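PDB 6LRF: Alr4995 protein from Nostoc sp., which acts as a bifunctional enzyme, an arginine dihydrolase of the guanidino-group-modifying (GME) family that is also an ornithine cyclodeaminase. Local coordinates for residues Q476-L481 with T688-K693; I206-A211 with N215-T220. One frame throughout, in Å; residues are numbered along the deposited sequence.

Interaction 1 (Q476-L481 with T688-K693); sequences QVAWEL and TQQLDK
The contact between A478 and the pair Q690 and L691 is carried by apolar side-chain groups, one methyl meeting two neighbouring side chains on the facing helix, and no polar bond links the segments. The CB of A478 points at the other helix and lies 3.6 Å from CG of Q690 and 3.9 Å from CB of the same residue, so the methyl rests against the aliphatic base of the glutamine and not against its amide. Two torsions of Q690 explain this. With CG anti to the backbone N (chi1 -164°), CG is set against the methyl; the bend at chi2 (69°) then turns the amide away from it, while the side chain also packs on V474 and E475, one turn earlier in helix 467-486. Glutamine suits such a border place, because its methylenes pack while its polar end can stay at the partly exposed margin.

The second group of contacts belongs to L691. Its CG, set anti to the carbonyl carbon, leans across toward A478, and the methyl CD2 lies against the carbonyl O of A478 at 3.7 Å in plain van der Waals contact. The CG of L691 is also 4.3 Å from CB of A478. A small residue at A478 fits the closeness of the backbones, whose CA atoms at A478 and L691 are 5.8 Å apart.

Other helices and strands close round the pair: L691 also touches L511 of helix 505-513, V477 packs on V653, and L481 packs on M629. D692 is tied to R510 by a salt bridge. Close helix-to-helix packing at an alanine thus joins helix 467-486 to the C-terminal helix 680-694 in the Rossmann-type domain, whose parallel sheet has the classic 3-2-1-4-5-6 strand order.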
loop_
_atom_site.group_PDB
_atom_site.type_symbol
_atom_site.label_atom_id
_atom_site.label_comp_id
_atom_site.label_asym_id
_atom_site.label_seq_id
_atom_site.Cartn_x
_atom_site.Cartn_y
_atom_site.Cartn_z
ATOM N N GLN B 476 4.142 3.014 25.779
ATOM C CA GLN B 476 3.919 4.390 26.192
ATOM C C GLN B 476 2.439 4.666 26.421
ATOM O O GLN B 476 2.087 5.284 27.423
ATOM C CB GLN B 476 4.515 5.358 25.168
ATOM C CG GLN B 476 6.030 5.160 25.026
ATOM C CD GLN B 476 6.634 5.848 23.814
ATOM O OE1 GLN B 476 5.942 6.535 23.058
ATOM N NE2 GLN B 476 7.937 5.651 23.614
ATOM N N VAL B 477 1.571 4.178 25.532
ATOM C CA VAL B 477 0.125 4.378 25.688
ATOM C C VAL B 477 -0.434 3.664 26.926
ATOM O O VAL B 477 -1.267 4.225 27.641
ATOM C CB VAL B 477 -0.655 3.912 24.434
ATOM C CG1 VAL B 477 -2.130 4.109 24.628
ATOM C CG2 VAL B 477 -0.217 4.690 23.215
ATOM N N ALA B 478 0.018 2.435 27.186
ATOM C CA ALA B 478 -0.451 1.673 28.356
ATOM C C ALA B 478 -0.134 2.416 29.642
ATOM O O ALA B 478 -0.947 2.470 30.563
ATOM C CB ALA B 478 0.172 0.274 28.395
ATOM N N TRP B 479 1.055 3.001 29.690
ATOM C CA TRP B 479 1.474 3.744 30.870
ATOM C C TRP B 479 0.665 5.033 31.060
ATOM O O TRP B 479 0.211 5.329 32.178
ATOM C CB TRP B 479 2.959 4.069 30.782
ATOM C CG TRP B 479 3.571 4.410 32.093
ATOM C CD1 TRP B 479 3.087 4.108 33.343
ATOM C CD2 TRP B 479 4.780 5.135 32.295
ATOM N NE1 TRP B 479 3.938 4.597 34.306
ATOM C CE2 TRP B 479 4.984 5.233 33.686
ATOM C CE3 TRP B 479 5.717 5.707 31.433
ATOM C CZ2 TRP B 479 6.092 5.883 34.231
ATOM C CZ3 TRP B 479 6.811 6.348 31.976
ATOM C CH2 TRP B 479 6.989 6.432 33.361
ATOM N N GLU B 480 0.496 5.795 29.975
ATOM C CA GLU B 480 -0.305 7.021 30.008
ATOM C C GLU B 480 -1.718 6.661 30.435
ATOM O O GLU B 480 -2.333 7.345 31.234
ATOM C CB GLU B 480 -0.315 7.709 28.635
ATOM C CG GLU B 480 1.036 8.281 28.152
ATOM C CD GLU B 480 1.080 8.517 26.631
ATOM O OE1 GLU B 480 0.121 8.114 25.934
ATOM O OE2 GLU B 480 2.084 9.081 26.125
ATOM N N LEU B 481 -2.205 5.538 29.925
ATOM C CA LEU B 481 -3.571 5.101 30.169
ATOM C C LEU B 481 -3.834 4.717 31.625
ATOM O O LEU B 481 -4.871 5.072 32.174
ATOM C CB LEU B 481 -3.898 3.925 29.255
ATOM C CG LEU B 481 -5.356 3.608 28.970
ATOM C CD1 LEU B 481 -6.167 4.866 28.803
ATOM C CD2 LEU B 481 -5.385 2.808 27.689
ATOM N N THR B 688 -3.658 -4.678 26.215
ATOM C CA THR B 688 -4.223 -5.361 27.386
ATOM C C THR B 688 -3.164 -6.228 28.095
ATOM O O THR B 688 -3.149 -6.314 29.325
ATOM C CB THR B 688 -5.453 -6.225 27.010
ATOM O OG1 THR B 688 -5.221 -6.874 25.752
ATOM C CG2 THR B 688 -6.711 -5.346 26.907
ATOM N N GLN B 689 -2.283 -6.857 27.322
ATOM C CA GLN B 689 -1.163 -7.587 27.900
ATOM C C GLN B 689 -0.285 -6.624 28.678
ATOM O O GLN B 689 0.117 -6.906 29.801
ATOM C CB GLN B 689 -0.343 -8.284 26.820
ATOM C CG GLN B 689 -1.003 -9.507 26.224
ATOM C CD GLN B 689 -0.348 -9.923 24.923
ATOM O OE1 GLN B 689 -1.004 -10.450 24.017
ATOM N NE2 GLN B 689 0.953 -9.676 24.814
ATOM N N GLN B 690 -0.011 -5.470 28.080
ATOM C CA GLN B 690 0.866 -4.496 28.706
ATOM C C GLN B 690 0.255 -3.869 29.956
ATOM O O GLN B 690 0.975 -3.484 30.878
ATOM C CB GLN B 690 1.240 -3.413 27.703
ATOM C CG GLN B 690 2.417 -2.582 28.125
ATOM C CD GLN B 690 3.719 -3.356 28.099
ATOM O OE1 GLN B 690 3.765 -4.513 27.676
ATOM N NE2 GLN B 690 4.786 -2.720 28.556
ATOM N N LEU B 691 -1.071 -3.773 29.993
ATOM C CA LEU B 691 -1.763 -3.209 31.151
ATOM C C LEU B 691 -1.773 -4.175 32.319
ATOM O O LEU B 691 -1.930 -3.779 33.476
ATOM C CB LEU B 691 -3.200 -2.834 30.803
ATOM C CG LEU B 691 -3.383 -1.513 30.062
ATOM C CD1 LEU B 691 -4.725 -1.519 29.378
ATOM C CD2 LEU B 691 -3.285 -0.357 31.031
ATOM N N ASP B 692 -1.636 -5.454 32.004
ATOM C CA ASP B 692 -1.614 -6.471 33.037
ATOM C C ASP B 692 -0.251 -6.484 33.730
ATOM O O ASP B 692 -0.159 -6.648 34.950
ATOM C CB ASP B 692 -1.949 -7.832 32.436
ATOM C CG ASP B 692 -3.418 -7.954 32.069
ATOM O OD1 ASP B 692 -4.254 -7.310 32.749
ATOM O OD2 ASP B 692 -3.737 -8.693 31.107
ATOM N N LYS B 693 0.801 -6.283 32.940
ATOM C CA LYS B 693 2.159 -6.222 33.465
ATOM C C LYS B 693 2.321 -5.063 34.442
ATOM O O LYS B 693 3.146 -5.118 35.351
ATOM C CB LYS B 693 3.161 -6.090 32.320
ATOM C CG LYS B 693 3.093 -7.224 31.329
ATOM C CD LYS B 693 4.222 -7.153 30.322
ATOM C CE LYS B 693 4.108 -8.276 29.305
ATOM N NZ LYS B 693 5.273 -8.298 28.375
#

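Interaction 2 (I206-A211 with N215-T220); sequences IAIAEA and NFACNT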
loop_
_atom_site.group_PDB
_atom_site.type_symbol
_atom_site.label_atom_id
_atom_site.label_comp_id
_atom_site.label_asym_id
_atom_site.label_seq_id
_atom_site.Cartn_x
_atom_site.Cartn_y
_atom_site.Cartn_z
ATOM N N ILE B 206 -16.954 -26.694 30.723
ATOM C CA ILE B 206 -15.538 -26.572 31.005
ATOM C C ILE B 206 -14.786 -26.414 29.694
ATOM O O ILE B 206 -14.283 -27.393 29.135
ATOM C CB ILE B 206 -14.998 -27.794 31.774
ATOM C CG1 ILE B 206 -15.912 -28.116 32.961
ATOM C CG2 ILE B 206 -13.543 -27.566 32.197
ATOM C CD1 ILE B 206 -15.567 -29.412 33.684
ATOM N N ALA B 207 -14.733 -25.182 29.191
ATOM C CA ALA B 207 -14.010 -24.905 27.954
ATOM C C ALA B 207 -12.515 -24.893 28.232
ATOM O O ALA B 207 -12.070 -24.284 29.198
ATOM C CB ALA B 207 -14.461 -23.589 27.347
ATOM N N ILE B 208 -11.740 -25.576 27.399
ATOM C CA ILE B 208 -10.313 -25.736 27.673
ATOM C C ILE B 208 -9.427 -24.976 26.701
ATOM O O ILE B 208 -9.827 -24.685 25.576
ATOM C CB ILE B 208 -9.889 -27.218 27.645
ATOM C CG1 ILE B 208 -10.045 -27.791 26.233
ATOM C CG2 ILE B 208 -10.693 -28.011 28.653
ATOM C CD1 ILE B 208 -9.316 -29.093 26.020
ATOM N N ALA B 209 -8.217 -24.671 27.168
ATOM C CA ALA B 209 -7.189 -23.987 26.391
ATOM C C ALA B 209 -6.659 -24.877 25.283
ATOM O O ALA B 209 -6.735 -26.098 25.382
ATOM C CB ALA B 209 -6.051 -23.550 27.299
ATOM N N GLU B 210 -6.116 -24.263 24.233
ATOM C CA GLU B 210 -5.543 -25.008 23.116
ATOM C C GLU B 210 -4.359 -25.863 23.564
ATOM O O GLU B 210 -4.081 -26.910 22.977
ATOM C CB GLU B 210 -5.110 -24.060 21.996
ATOM C CG GLU B 210 -4.744 -24.771 20.689
ATOM C CD GLU B 210 -4.445 -23.811 19.537
ATOM O OE1 GLU B 210 -3.899 -22.712 19.796
ATOM O OE2 GLU B 210 -4.757 -24.159 18.369
ATOM N N ALA B 211 -3.670 -25.422 24.610
ATOM C CA ALA B 211 -2.540 -26.175 25.139
ATOM C C ALA B 211 -2.985 -27.552 25.615
ATOM O O ALA B 211 -2.366 -28.561 25.274
ATOM C CB ALA B 211 -1.875 -25.409 26.271
ATOM N N ASN B 215 -2.936 -31.733 23.668
ATOM C CA ASN B 215 -2.511 -32.873 24.467
ATOM C C ASN B 215 -3.624 -33.916 24.634
ATOM O O ASN B 215 -3.480 -34.858 25.425
ATOM C CB ASN B 215 -2.031 -32.408 25.840
ATOM C CG ASN B 215 -0.583 -31.992 25.829
ATOM O OD1 ASN B 215 0.310 -32.811 26.058
ATOM N ND2 ASN B 215 -0.336 -30.721 25.533
ATOM N N PHE B 216 -4.717 -33.726 23.887
ATOM C CA PHE B 216 -5.880 -34.618 23.901
ATOM C C PHE B 216 -6.561 -34.676 25.261
ATOM O O PHE B 216 -6.977 -35.749 25.704
ATOM C CB PHE B 216 -5.487 -36.032 23.491
ATOM C CG PHE B 216 -5.240 -36.198 22.025
ATOM C CD1 PHE B 216 -6.148 -36.895 21.237
ATOM C CD2 PHE B 216 -4.085 -35.696 21.437
ATOM C CE1 PHE B 216 -5.921 -37.072 19.874
ATOM C CE2 PHE B 216 -3.848 -35.871 20.081
ATOM C CZ PHE B 216 -4.766 -36.556 19.294
ATOM N N ALA B 217 -6.665 -33.529 25.924
ATOM C CA ALA B 217 -7.375 -33.443 27.194
ATOM C C ALA B 217 -8.839 -33.889 27.073
ATOM O O ALA B 217 -9.397 -34.473 28.004
ATOM C CB ALA B 217 -7.304 -32.011 27.748
ATOM N N CYS B 218 -9.456 -33.610 25.928
ATOM C CA CYS B 218 -10.863 -33.941 25.729
ATOM C C CYS B 218 -11.063 -35.427 25.503
ATOM O O CYS B 218 -12.173 -35.954 25.680
ATOM C CB CYS B 218 -11.427 -33.161 24.550
ATOM S SG CYS B 218 -11.683 -31.443 24.951
ATOM N N ASN B 219 -9.976 -36.086 25.107
ATOM C CA ASN B 219 -9.956 -37.526 24.868
ATOM C C ASN B 219 -9.819 -38.289 26.189
ATOM O O ASN B 219 -8.844 -38.996 26.433
ATOM C CB ASN B 219 -8.820 -37.876 23.915
ATOM C CG ASN B 219 -9.145 -39.050 23.035
ATOM O OD1 ASN B 219 -8.475 -40.093 23.100
ATOM N ND2 ASN B 219 -10.181 -38.901 22.203
ATOM N N THR B 220 -10.846 -38.148 27.016
ATOM C CA THR B 220 -10.824 -38.563 28.402
ATOM C C THR B 220 -11.844 -39.653 28.681
ATOM O O THR B 220 -12.991 -39.575 28.215
ATOM C CB THR B 220 -11.111 -37.364 29.313
ATOM O OG1 THR B 220 -9.915 -36.592 29.456
ATOM C CG2 THR B 220 -11.601 -37.812 30.684
#
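A Schellman motif closes the short helix 210-213, and around it A211 and N215 are joined by a side-chain bond. F216, with its positive phi, is the C-prime residue: its N reaches A213 O while A217 N reaches D212 O, and the chain then turns back nearly antiparallel to the way it came.

The polar half of the contact is one hydrogen bond. ND2 of N215 donates to O of A211 over 3.0 Å, almost straight at 167° at the hydrogen. The acceptor lies close to the amide plane of N215, whereas the donor sits tilted 24° from the carbonyl plane of A211. Asparagine is apt here, being short enough to bend back on the helix it follows; CG anti to the carbonyl carbon (chi1 -85°) brings the amide to the helix end. With alanine at N215 the carbonyl of A211 would probably lose this donor, and the helix end its side-chain tie to the turn.

The apolar half lies at I208. Its CG1 stands between the backbone N and carbonyl carbon, and from there CD1 reaches across to SG of C218 at 3.5 Å and to CB of A217 at 3.9 Å. A branched, purely apolar residue suits this buried site, and L236 of helix 234-242 touches both I208 and A217, so the three form one hydrophobic cluster.

Beyond it, OG1 of T220 donates to O of A217 at 2.6 Å, bracing the loop around the inverse gamma turn at N219, whose side chain bonds to D170 O and C264 N. Strand 205-207, short helix, Schellman turn and loop thus make the connection to strand 221-223 in the GME-family domain.

Overall arrangement
The two contacts lie in different domains, interaction 1 in the Rossmann-type part and interaction 2 in the GME-type part, with centres 31 Å apart, and they share no element. Interaction 1 joins helices distant in sequence by van der Waals contact, without a polar bond between the segments; A478 and L691 are buried, Q690 at a partly exposed edge. Interaction 2 is local: I208, A217 and C218 are buried, while the A211–N215 hydrogen bond lies at the rim. The assembly brings such sites closer: W479, beside A478, meets W24 of a second subunit edge-to-face and packs on R165 there, while within one chain W24 meets F216 and R165 pairs with E210 next to interaction 2.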